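Local structure of succinate-semialdehyde dehydrogenase (Synechococcus sp., 4ITA) at residues L126-P131 with F140-P145; F134-V139 with P162-A167; A204-T207 with P211-A214. The protein probably oxidises succinic semialdehyde to succinate with a nicotinamide cofactor, and binds NADPH in this crystal. All blocks are in the same frame, centred on the assembly; numbering follows the deposited sequence.

Contact 1: L126-P131 with F140-P145. With NDP (NADPH dihydro-nicotinamide-adenine-dinucleotide phosphate), chain C.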
loop_
_atom_site.group_PDB
_atom_site.type_symbol
_atom_site.label_atom_id
_atom_site.label_comp_id
_atom_site.label_asym_id
_atom_site.label_seq_id
_atom_site.Cartn_x
_atom_site.Cartn_y
_atom_site.Cartn_z
ATOM N N LEU A 126 -8.414 4.500 11.480
ATOM C CA LEU A 126 -7.205 3.700 11.278
ATOM C C LEU A 126 -6.940 2.857 12.520
ATOM O O LEU A 126 -6.917 3.376 13.642
ATOM C CB LEU A 126 -6.005 4.625 11.031
ATOM C CG LEU A 126 -4.590 4.033 11.014
ATOM C CD1 LEU A 126 -4.393 3.064 9.849
ATOM C CD2 LEU A 126 -3.556 5.150 10.939
ATOM N N LEU A 127 -6.766 1.555 12.321
ATOM C CA LEU A 127 -6.278 0.666 13.367
ATOM C C LEU A 127 -4.763 0.641 13.341
ATOM O O LEU A 127 -4.160 0.454 12.285
ATOM C CB LEU A 127 -6.795 -0.758 13.152
ATOM C CG LEU A 127 -6.058 -1.871 13.916
ATOM C CD1 LEU A 127 -6.248 -1.765 15.415
ATOM C CD2 LEU A 127 -6.534 -3.226 13.429
ATOM N N ALA A 128 -4.151 0.813 14.508
ATOM C CA ALA A 128 -2.713 0.631 14.669
ATOM C C ALA A 128 -2.417 -0.450 15.698
ATOM O O ALA A 128 -2.949 -0.426 16.809
ATOM C CB ALA A 128 -2.070 1.913 15.082
ATOM N N VAL A 129 -1.549 -1.382 15.325
ATOM C CA VAL A 129 -1.068 -2.423 16.224
ATOM C C VAL A 129 0.418 -2.175 16.440
ATOM O O VAL A 129 1.193 -2.119 15.475
ATOM C CB VAL A 129 -1.293 -3.828 15.636
ATOM C CG1 VAL A 129 -0.660 -4.897 16.531
ATOM C CG2 VAL A 129 -2.780 -4.090 15.453
ATOM N N MET A 130 0.812 -2.001 17.699
ATOM C CA MET A 130 2.154 -1.516 18.033
ATOM C C MET A 130 2.886 -2.429 19.016
ATOM O O MET A 130 2.260 -3.165 19.770
ATOM C CB MET A 130 2.070 -0.092 18.592
ATOM C CG MET A 130 1.646 0.943 17.543
ATOM S SD MET A 130 2.879 1.303 16.243
ATOM C CE MET A 130 1.859 1.262 14.766
ATOM N N PRO A 131 4.229 -2.386 19.007
ATOM C CA PRO A 131 5.036 -3.259 19.865
ATOM C C PRO A 131 5.564 -2.569 21.127
ATOM O O PRO A 131 5.546 -1.340 21.232
ATOM C CB PRO A 131 6.206 -3.617 18.953
ATOM C CG PRO A 131 6.452 -2.343 18.234
ATOM C CD PRO A 131 5.067 -1.729 17.984
ATOM N N PHE A 140 3.507 7.622 18.452
ATOM C CA PHE A 140 3.481 8.975 17.919
ATOM C C PHE A 140 3.918 9.047 16.462
ATOM O O PHE A 140 3.425 9.892 15.713
ATOM C CB PHE A 140 4.248 9.938 18.825
ATOM C CG PHE A 140 3.497 10.272 20.082
ATOM C CD1 PHE A 140 2.452 11.188 20.054
ATOM C CD2 PHE A 140 3.798 9.642 21.280
ATOM C CE1 PHE A 140 1.734 11.487 21.201
ATOM C CE2 PHE A 140 3.085 9.932 22.433
ATOM C CZ PHE A 140 2.052 10.865 22.394
ATOM N N ARG A 141 4.790 8.135 16.046
ATOM C CA ARG A 141 5.196 8.032 14.648
ATOM C C ARG A 141 3.990 7.878 13.712
ATOM O O ARG A 141 3.941 8.514 12.653
ATOM C CB ARG A 141 6.180 6.868 14.458
ATOM C CG ARG A 141 6.659 6.686 13.031
ATOM C CD ARG A 141 7.728 5.600 12.931
ATOM N NE ARG A 141 7.178 4.257 13.078
ATOM C CZ ARG A 141 7.863 3.141 12.840
ATOM N NH1 ARG A 141 9.133 3.208 12.464
ATOM N NH2 ARG A 141 7.284 1.956 12.996
ATOM N N PHE A 142 3.024 7.037 14.080
ATOM C CA PHE A 142 1.837 6.910 13.236
ATOM C C PHE A 142 0.765 7.932 13.624
ATOM O O PHE A 142 0.031 8.422 12.764
ATOM C CB PHE A 142 1.262 5.477 13.237
ATOM C CG PHE A 142 0.242 5.245 14.305
ATOM C CD1 PHE A 142 -1.087 5.589 14.109
ATOM C CD2 PHE A 142 0.617 4.707 15.522
ATOM C CE1 PHE A 142 -2.024 5.410 15.112
ATOM C CE2 PHE A 142 -0.311 4.519 16.533
ATOM C CZ PHE A 142 -1.630 4.882 16.332
ATOM N N ALA A 143 0.661 8.252 14.910
ATOM C CA ALA A 143 -0.468 9.058 15.375
ATOM C C ALA A 143 -0.387 10.518 14.952
ATOM O O ALA A 143 -1.396 11.113 14.580
ATOM C CB ALA A 143 -0.644 8.953 16.889
ATOM N N ALA A 144 0.807 11.103 15.001
ATOM C CA ALA A 144 0.961 12.501 14.602
ATOM C C ALA A 144 0.465 12.770 13.163
ATOM O O ALA A 144 -0.372 13.646 12.970
ATOM C CB ALA A 144 2.406 12.986 14.824
ATOM N N PRO A 145 0.939 12.007 12.155
ATOM C CA PRO A 145 0.401 12.278 10.814
ATOM C C PRO A 145 -1.063 11.882 10.656
ATOM O O PRO A 145 -1.787 12.566 9.926
ATOM C CB PRO A 145 1.305 11.447 9.888
ATOM C CG PRO A 145 1.872 10.377 10.760
ATOM C CD PRO A 145 2.023 11.006 12.118
HETATM P PA NDP C . 4.896 -9.112 18.227
HETATM O O1A NDP C . 4.636 -9.186 16.750
HETATM O O2A NDP C . 4.809 -10.357 19.066
HETATM O O5B NDP C . 3.888 -8.045 18.862
HETATM C C5B NDP C . 3.694 -6.744 18.291
HETATM C C4B NDP C . 2.233 -6.318 18.401
HETATM O O4B NDP C . 1.435 -7.195 17.600
HETATM C C3B NDP C . 1.667 -6.437 19.811
HETATM O O3B NDP C . 0.658 -5.433 19.987
HETATM C C2B NDP C . 1.015 -7.806 19.797
HETATM O O2B NDP C . -0.028 -7.951 20.752
HETATM C C1B NDP C . 0.422 -7.788 18.415
HETATM N N9A NDP C . 0.156 -9.111 17.830
HETATM C C8A NDP C . 0.888 -10.238 17.934
HETATM N N7A NDP C . 0.319 -11.232 17.211
HETATM C C5A NDP C . -0.775 -10.726 16.621
HETATM C C6A NDP C . -1.836 -11.215 15.727
HETATM N N6A NDP C . -1.822 -12.493 15.301
HETATM N N1A NDP C . -2.795 -10.342 15.362
HETATM C C2A NDP C . -2.813 -9.068 15.775
HETATM N N3A NDP C . -1.885 -8.552 16.595
HETATM C C4A NDP C . -0.872 -9.328 17.031
HETATM O O3 NDP C . 6.351 -8.391 18.320
HETATM P PN NDP C . 7.598 -8.520 19.353
HETATM O O1N NDP C . 7.855 -9.958 19.744
HETATM O O2N NDP C . 7.414 -7.461 20.405
HETATM O O5D NDP C . 8.814 -8.064 18.400
HETATM C C5D NDP C . 8.886 -6.733 17.908
HETATM C C4D NDP C . 9.137 -6.754 16.411
HETATM O O4D NDP C . 8.812 -5.475 15.847
HETATM C C3D NDP C . 10.588 -7.011 16.056
HETATM O O3D NDP C . 10.672 -7.920 14.953
HETATM C C2D NDP C . 11.066 -5.615 15.706
HETATM O O2D NDP C . 12.226 -5.675 14.875
HETATM C C1D NDP C . 9.863 -5.052 14.975
HETATM N N1N NDP C . 9.956 -3.588 14.906
HETATM C C2N NDP C . 9.729 -2.948 13.746
HETATM C C3N NDP C . 10.252 -1.672 13.542
HETATM C C7N NDP C . 9.994 -0.913 12.274
HETATM O O7N NDP C . 9.666 0.269 12.359
HETATM N N7N NDP C . 10.128 -1.522 11.099
HETATM C C4N NDP C . 11.113 -1.009 14.591
HETATM C C5N NDP C . 10.837 -1.596 15.896
HETATM C C6N NDP C . 10.271 -2.863 16.000
HETATM P P2B NDP C . 0.200 -8.734 22.136
HETATM O O1X NDP C . -1.155 -8.640 22.775
HETATM O O2X NDP C . 0.586 -10.149 21.777
HETATM O O3X NDP C . 1.258 -8.013 22.916
#
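Ala-128 sets its methyl against one face of the Phe-142 ring: CB lies 3.4 Å from the ring centroid, 20° off the ring normal, a CH-pi contact. Leu-126 on strand 115-129 and Met-130 just past its end also meet the ring, alternate residues facing helix 137-149. Leu-126 CD2 reaches Phe-142 CD1 at 4.0 Å, and Met-130 CE reaches Phe-142 CD2 at 3.7 Å; both approach obliquely. Met-130 has CG beside its backbone N (chi1 -68°) and bends again at chi2 and chi3, which folds the thioether back toward the aromatic; SD stands 5.3 Å from the Phe-142 centroid in a Met-aromatic contact. The other face of that ring is covered within the helix by Ala-143 CB, so methyls sandwich it.

The same two elements hold NADPH. Arg-141, its chain extended except for a bend at chi3 (73°), brings NH1 and NH2 to the carboxamide O7N, each at 3.0 Å and in the guanidinium plane. Met-130 O accepts a bond from ribose O3B at 2.8 Å. Within this beta-alpha step of the Rossmann-type domain, apolar contacts join helix to strand, while the forked arginine bond probably polarises the carboxamide and restricts its rotation.

Contact 2: F134-V139 with P162-A167. With EDO (1,2-ethanediol), chain R.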
loop_
_atom_site.group_PDB
_atom_site.type_symbol
_atom_site.label_atom_id
_atom_site.label_comp_id
_atom_site.label_asym_id
_atom_site.label_seq_id
_atom_site.Cartn_x
_atom_site.Cartn_y
_atom_site.Cartn_z
ATOM N N PHE A 134 9.432 0.378 21.526
ATOM C CA PHE A 134 9.463 1.838 21.598
ATOM C C PHE A 134 8.026 2.254 21.833
ATOM O O PHE A 134 7.331 2.687 20.911
ATOM C CB PHE A 134 10.026 2.463 20.317
ATOM C CG PHE A 134 11.487 2.174 20.095
ATOM C CD1 PHE A 134 11.887 1.124 19.283
ATOM C CD2 PHE A 134 12.458 2.953 20.701
ATOM C CE1 PHE A 134 13.240 0.856 19.078
ATOM C CE2 PHE A 134 13.815 2.691 20.500
ATOM C CZ PHE A 134 14.200 1.639 19.689
ATOM N N PRO A 135 7.562 2.095 23.078
ATOM C CA PRO A 135 6.123 2.136 23.357
ATOM C C PRO A 135 5.489 3.518 23.223
ATOM O O PRO A 135 4.265 3.594 23.118
ATOM C CB PRO A 135 6.032 1.615 24.796
ATOM C CG PRO A 135 7.353 1.993 25.408
ATOM C CD PRO A 135 8.365 1.869 24.295
ATOM N N PHE A 136 6.292 4.584 23.233
ATOM C CA PHE A 136 5.790 5.929 22.939
ATOM C C PHE A 136 6.087 6.321 21.495
ATOM O O PHE A 136 5.182 6.703 20.750
ATOM C CB PHE A 136 6.410 6.969 23.886
ATOM C CG PHE A 136 5.642 7.177 25.168
ATOM C CD1 PHE A 136 5.404 6.117 26.034
ATOM C CD2 PHE A 136 5.187 8.440 25.523
ATOM C CE1 PHE A 136 4.711 6.311 27.224
ATOM C CE2 PHE A 136 4.496 8.643 26.710
ATOM C CZ PHE A 136 4.254 7.576 27.557
ATOM N N TRP A 137 7.353 6.226 21.101
ATOM C CA TRP A 137 7.784 6.697 19.790
ATOM C C TRP A 137 7.026 6.058 18.633
ATOM O O TRP A 137 6.592 6.755 17.731
ATOM C CB TRP A 137 9.305 6.521 19.625
ATOM C CG TRP A 137 9.787 6.498 18.202
ATOM C CD1 TRP A 137 10.302 5.426 17.531
ATOM C CD2 TRP A 137 9.797 7.592 17.281
ATOM N NE1 TRP A 137 10.629 5.787 16.247
ATOM C CE2 TRP A 137 10.329 7.113 16.067
ATOM C CE3 TRP A 137 9.412 8.935 17.364
ATOM C CZ2 TRP A 137 10.483 7.928 14.944
ATOM C CZ3 TRP A 137 9.564 9.743 16.246
ATOM C CH2 TRP A 137 10.089 9.235 15.054
ATOM N N GLN A 138 6.850 4.743 18.644
ATOM C CA GLN A 138 6.173 4.128 17.504
ATOM C C GLN A 138 4.718 4.562 17.418
ATOM O O GLN A 138 4.154 4.665 16.322
ATOM C CB GLN A 138 6.249 2.608 17.559
ATOM C CG GLN A 138 7.628 2.037 17.822
ATOM C CD GLN A 138 8.450 1.941 16.571
ATOM O OE1 GLN A 138 7.985 2.302 15.496
ATOM N NE2 GLN A 138 9.674 1.438 16.689
ATOM N N VAL A 139 4.101 4.812 18.566
ATOM C CA VAL A 139 2.732 5.305 18.578
ATOM C C VAL A 139 2.658 6.713 17.986
ATOM O O VAL A 139 1.848 6.972 17.093
ATOM C CB VAL A 139 2.115 5.274 19.989
ATOM C CG1 VAL A 139 0.724 5.894 19.970
ATOM C CG2 VAL A 139 2.056 3.835 20.520
ATOM N N PRO A 162 0.424 -1.689 28.993
ATOM C CA PRO A 162 -0.871 -1.010 29.126
ATOM C C PRO A 162 -0.760 0.403 29.704
ATOM O O PRO A 162 -1.506 1.281 29.275
ATOM C CB PRO A 162 -1.656 -1.937 30.072
ATOM C CG PRO A 162 -0.613 -2.640 30.858
ATOM C CD PRO A 162 0.519 -2.849 29.900
ATOM N N GLN A 163 0.140 0.637 30.654
ATOM C CA GLN A 163 0.272 1.989 31.191
ATOM C C GLN A 163 0.804 2.976 30.157
ATOM O O GLN A 163 0.373 4.128 30.120
ATOM C CB GLN A 163 1.126 2.014 32.458
ATOM C CG GLN A 163 0.521 1.231 33.611
ATOM C CD GLN A 163 1.318 1.401 34.886
ATOM O OE1 GLN A 163 1.585 2.524 35.319
ATOM N NE2 GLN A 163 1.714 0.285 35.488
ATOM N N CYS A 164 1.727 2.533 29.309
ATOM C CA CYS A 164 2.188 3.384 28.215
ATOM C C CYS A 164 1.042 3.705 27.270
ATOM O O CYS A 164 0.850 4.854 26.877
ATOM C CB CYS A 164 3.327 2.722 27.431
ATOM S SG CYS A 164 4.889 2.575 28.329
ATOM N N ALA A 165 0.276 2.677 26.929
ATOM C CA ALA A 165 -0.847 2.842 26.018
ATOM C C ALA A 165 -1.890 3.824 26.576
ATOM O O ALA A 165 -2.382 4.702 25.860
ATOM C CB ALA A 165 -1.462 1.497 25.711
ATOM N N LEU A 166 -2.212 3.692 27.860
ATOM C CA LEU A 166 -3.155 4.614 28.492
ATOM C C LEU A 166 -2.577 6.027 28.583
ATOM O O LEU A 166 -3.292 7.011 28.403
ATOM C CB LEU A 166 -3.557 4.104 29.870
ATOM C CG LEU A 166 -4.349 2.800 29.842
ATOM C CD1 LEU A 166 -4.446 2.200 31.238
ATOM C CD2 LEU A 166 -5.732 3.021 29.239
ATOM N N ALA A 167 -1.280 6.128 28.846
ATOM C CA ALA A 167 -0.630 7.435 28.928
ATOM C C ALA A 167 -0.693 8.197 27.609
ATOM O O ALA A 167 -0.912 9.411 27.603
ATOM C CB ALA A 167 0.813 7.297 29.407
HETATM C C1 EDO R . 13.704 3.100 16.300
HETATM O O1 EDO R . 14.039 4.369 15.735
HETATM C C2 EDO R . 12.891 2.304 15.287
HETATM O O2 EDO R . 11.643 2.969 15.036
#
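Phe-136 brings the CE1-CZ side of its ring against helix 162-175, where CE1 meets Cys-164 CB and CZ meets Ala-167 CB, both at 3.9 Å. The two carbons approach the ring obliquely, whereas the cysteine sulfur lies at its edge: SG is 5.2 Å from the Phe-136 centroid and 90° off the normal, a sulfur-aromatic contact. With SG beside its own backbone N (chi1 -69°), Cys-164 also turns the sulfur toward Pro-135, whose CB is 3.8 Å from SG. Cys-164 thus touches both the pyrrolidine and the phenyl ring, one turn before Ala-167. Met-71 of helix 64-75 also touches Pro-135 and Phe-136, and Glu-85 OE2 accepts the backbone N-H groups of Phe-136 and Trp-137.

On the cofactor side, a 1,2-ethanediol, probably from the crystallisation liquor, takes a bond at its O2 from Trp-137 NE1 (3.2 Å, in the indole plane) and a weak one from Gln-138 NE2. Phe-134 lays a ring face over its C1, 3.6 Å from CE1. Replacing Phe-134 by alanine is likely to strip the diol carbon C1 of its aromatic cover and open a gap there. The chemistry is therefore divided: within the Rossmann-type cofactor domain, carbon and sulfur surfaces join the segment leading into helix 137-149 to helix 162-175, whereas Trp-137 and Gln-138, the latter part of the NADPH pocket, bind a small diol.

Contact 3: A204-T207 with P211-A214. With NDP (NADPH dihydro-nicotinamide-adenine-dinucleotide phosphate), chain C.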
loop_
_atom_site.group_PDB
_atom_site.type_symbol
_atom_site.label_atom_id
_atom_site.label_comp_id
_atom_site.label_asym_id
_atom_site.label_seq_id
_atom_site.Cartn_x
_atom_site.Cartn_y
_atom_site.Cartn_z
ATOM N N ALA A 204 -5.310 -0.305 8.225
ATOM C CA ALA A 204 -4.588 -0.818 9.383
ATOM C C ALA A 204 -3.086 -0.753 9.183
ATOM O O ALA A 204 -2.573 -0.983 8.084
ATOM C CB ALA A 204 -5.017 -2.235 9.698
ATOM N N THR A 205 -2.385 -0.440 10.261
ATOM C CA THR A 205 -0.936 -0.381 10.260
ATOM C C THR A 205 -0.406 -1.221 11.420
ATOM O O THR A 205 -0.993 -1.247 12.514
ATOM C CB THR A 205 -0.452 1.087 10.324
ATOM O OG1 THR A 205 0.961 1.143 10.113
ATOM C CG2 THR A 205 -0.808 1.748 11.643
ATOM N N LEU A 206 0.679 -1.948 11.176
ATOM C CA LEU A 206 1.280 -2.752 12.231
ATOM C C LEU A 206 2.785 -2.609 12.222
ATOM O O LEU A 206 3.424 -2.678 11.166
ATOM C CB LEU A 206 0.892 -4.231 12.092
ATOM C CG LEU A 206 1.408 -5.190 13.170
ATOM C CD1 LEU A 206 0.406 -6.310 13.443
ATOM C CD2 LEU A 206 2.763 -5.820 12.793
ATOM N N THR A 207 3.337 -2.407 13.413
ATOM C CA THR A 207 4.766 -2.511 13.659
ATOM C C THR A 207 4.952 -3.688 14.610
ATOM O O THR A 207 4.301 -3.764 15.656
ATOM C CB THR A 207 5.311 -1.210 14.269
ATOM O OG1 THR A 207 5.083 -0.137 13.345
ATOM C CG2 THR A 207 6.803 -1.328 14.553
ATOM N N PRO A 211 4.856 -12.873 12.118
ATOM C CA PRO A 211 3.557 -13.547 12.261
ATOM C C PRO A 211 2.409 -12.580 12.561
ATOM O O PRO A 211 1.300 -12.765 12.048
ATOM C CB PRO A 211 3.782 -14.504 13.435
ATOM C CG PRO A 211 5.254 -14.733 13.469
ATOM C CD PRO A 211 5.864 -13.420 13.046
ATOM N N ALA A 212 2.672 -11.546 13.353
ATOM C CA ALA A 212 1.658 -10.535 13.629
ATOM C C ALA A 212 1.271 -9.791 12.345
ATOM O O ALA A 212 0.089 -9.613 12.042
ATOM C CB ALA A 212 2.154 -9.559 14.680
ATOM N N GLY A 213 2.272 -9.360 11.583
ATOM C CA GLY A 213 2.022 -8.665 10.331
ATOM C C GLY A 213 1.279 -9.512 9.310
ATOM O O GLY A 213 0.348 -9.045 8.657
ATOM N N ALA A 214 1.668 -10.777 9.184
ATOM C CA ALA A 214 0.990 -11.695 8.272
ATOM C C ALA A 214 -0.485 -11.856 8.636
ATOM O O ALA A 214 -1.351 -11.899 7.761
ATOM C CB ALA A 214 1.679 -13.049 8.282
HETATM P PA NDP C . 4.896 -9.112 18.227
HETATM O O1A NDP C . 4.636 -9.186 16.750
HETATM O O2A NDP C . 4.809 -10.357 19.066
HETATM O O5B NDP C . 3.888 -8.045 18.862
HETATM C C5B NDP C . 3.694 -6.744 18.291
HETATM C C4B NDP C . 2.233 -6.318 18.401
HETATM O O4B NDP C . 1.435 -7.195 17.600
HETATM C C3B NDP C . 1.667 -6.437 19.811
HETATM O O3B NDP C . 0.658 -5.433 19.987
HETATM C C2B NDP C . 1.015 -7.806 19.797
HETATM O O2B NDP C . -0.028 -7.951 20.752
HETATM C C1B NDP C . 0.422 -7.788 18.415
HETATM N N9A NDP C . 0.156 -9.111 17.830
HETATM C C8A NDP C . 0.888 -10.238 17.934
HETATM N N7A NDP C . 0.319 -11.232 17.211
HETATM C C5A NDP C . -0.775 -10.726 16.621
HETATM C C6A NDP C . -1.836 -11.215 15.727
HETATM N N6A NDP C . -1.822 -12.493 15.301
HETATM N N1A NDP C . -2.795 -10.342 15.362
HETATM C C2A NDP C . -2.813 -9.068 15.775
HETATM N N3A NDP C . -1.885 -8.552 16.595
HETATM C C4A NDP C . -0.872 -9.328 17.031
HETATM O O3 NDP C . 6.351 -8.391 18.320
HETATM P PN NDP C . 7.598 -8.520 19.353
HETATM O O1N NDP C . 7.855 -9.958 19.744
HETATM O O2N NDP C . 7.414 -7.461 20.405
HETATM O O5D NDP C . 8.814 -8.064 18.400
HETATM C C5D NDP C . 8.886 -6.733 17.908
HETATM C C4D NDP C . 9.137 -6.754 16.411
HETATM O O4D NDP C . 8.812 -5.475 15.847
HETATM C C3D NDP C . 10.588 -7.011 16.056
HETATM O O3D NDP C . 10.672 -7.920 14.953
HETATM C C2D NDP C . 11.066 -5.615 15.706
HETATM O O2D NDP C . 12.226 -5.675 14.875
HETATM C C1D NDP C . 9.863 -5.052 14.975
HETATM N N1N NDP C . 9.956 -3.588 14.906
HETATM C C2N NDP C . 9.729 -2.948 13.746
HETATM C C3N NDP C . 10.252 -1.672 13.542
HETATM C C7N NDP C . 9.994 -0.913 12.274
HETATM O O7N NDP C . 9.666 0.269 12.359
HETATM N N7N NDP C . 10.128 -1.522 11.099
HETATM C C4N NDP C . 11.113 -1.009 14.591
HETATM C C5N NDP C . 10.837 -1.596 15.896
HETATM C C6N NDP C . 10.271 -2.863 16.000
HETATM P P2B NDP C . 0.200 -8.734 22.136
HETATM O O1X NDP C . -1.155 -8.640 22.775
HETATM O O2X NDP C . 0.586 -10.149 21.777
HETATM O O3X NDP C . 1.258 -8.013 22.916
#
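Leu-206 closes the angle between strand 201-207 and helix 210-222, the first two elements of a beta-alpha-beta unit in the Rossmann-type cofactor domain. Its two methyls divide the work. CD1 comes within 3.6 Å of Ala-212 O and 3.9 Å of Ala-212 CB, while CD2 packs at 3.8 Å against both N and CA of Gly-213. Because CG is anti to the backbone N (chi1 -178°), the branch extends from the strand toward the helix; chi2, at 146°, is displaced from a staggered value, and the fork spans two successive residues. Gly-213 presents bare backbone here, and its CA is 6.3 Å from that of Leu-206, the closest such pair between the segments.

Farther out, backbone hydrogen bonds tie Leu-206 to Leu-228 and Glu-230 on one flank, and Thr-205 to Leu-127 and Val-129 on the other, placing the strand between two parallel neighbours in a mixed sheet. Ala-214 packs against Gln-222 of the second subunit. NADPH touches both elements: Thr-207, with OG1 in a weak hydrogen bond to Arg-141 NH2, places CG2 3.4 Å from C2N of the nicotinamide, and Ala-212 CB lies 3.3 Å from the phosphate oxygen O1A and 3.5 Å from N7A of the adenine.

Overall arrangement
Contacts 1 and 2 are interleaved along the chain and share helix 137-149, with centres about 10 Å apart; Met-130 SD packs on Gln-138 O where they meet. Contact 3 follows both in sequence, its centre about 12 Å from that of contact 1 and about 17 Å from that of contact 2. Strands 115-129 and 201-207 are parallel neighbours in one mixed sheet, so contacts 1 and 3 are beta-alpha packings from adjacent strands, whereas contact 2 joins the loop entering helix 137-149 to helix 162-175. All three include NADPH-pocket residues, in contact 2 Gln-138, which takes no part in that packing; strand and helix placement probably helps shape the pocket.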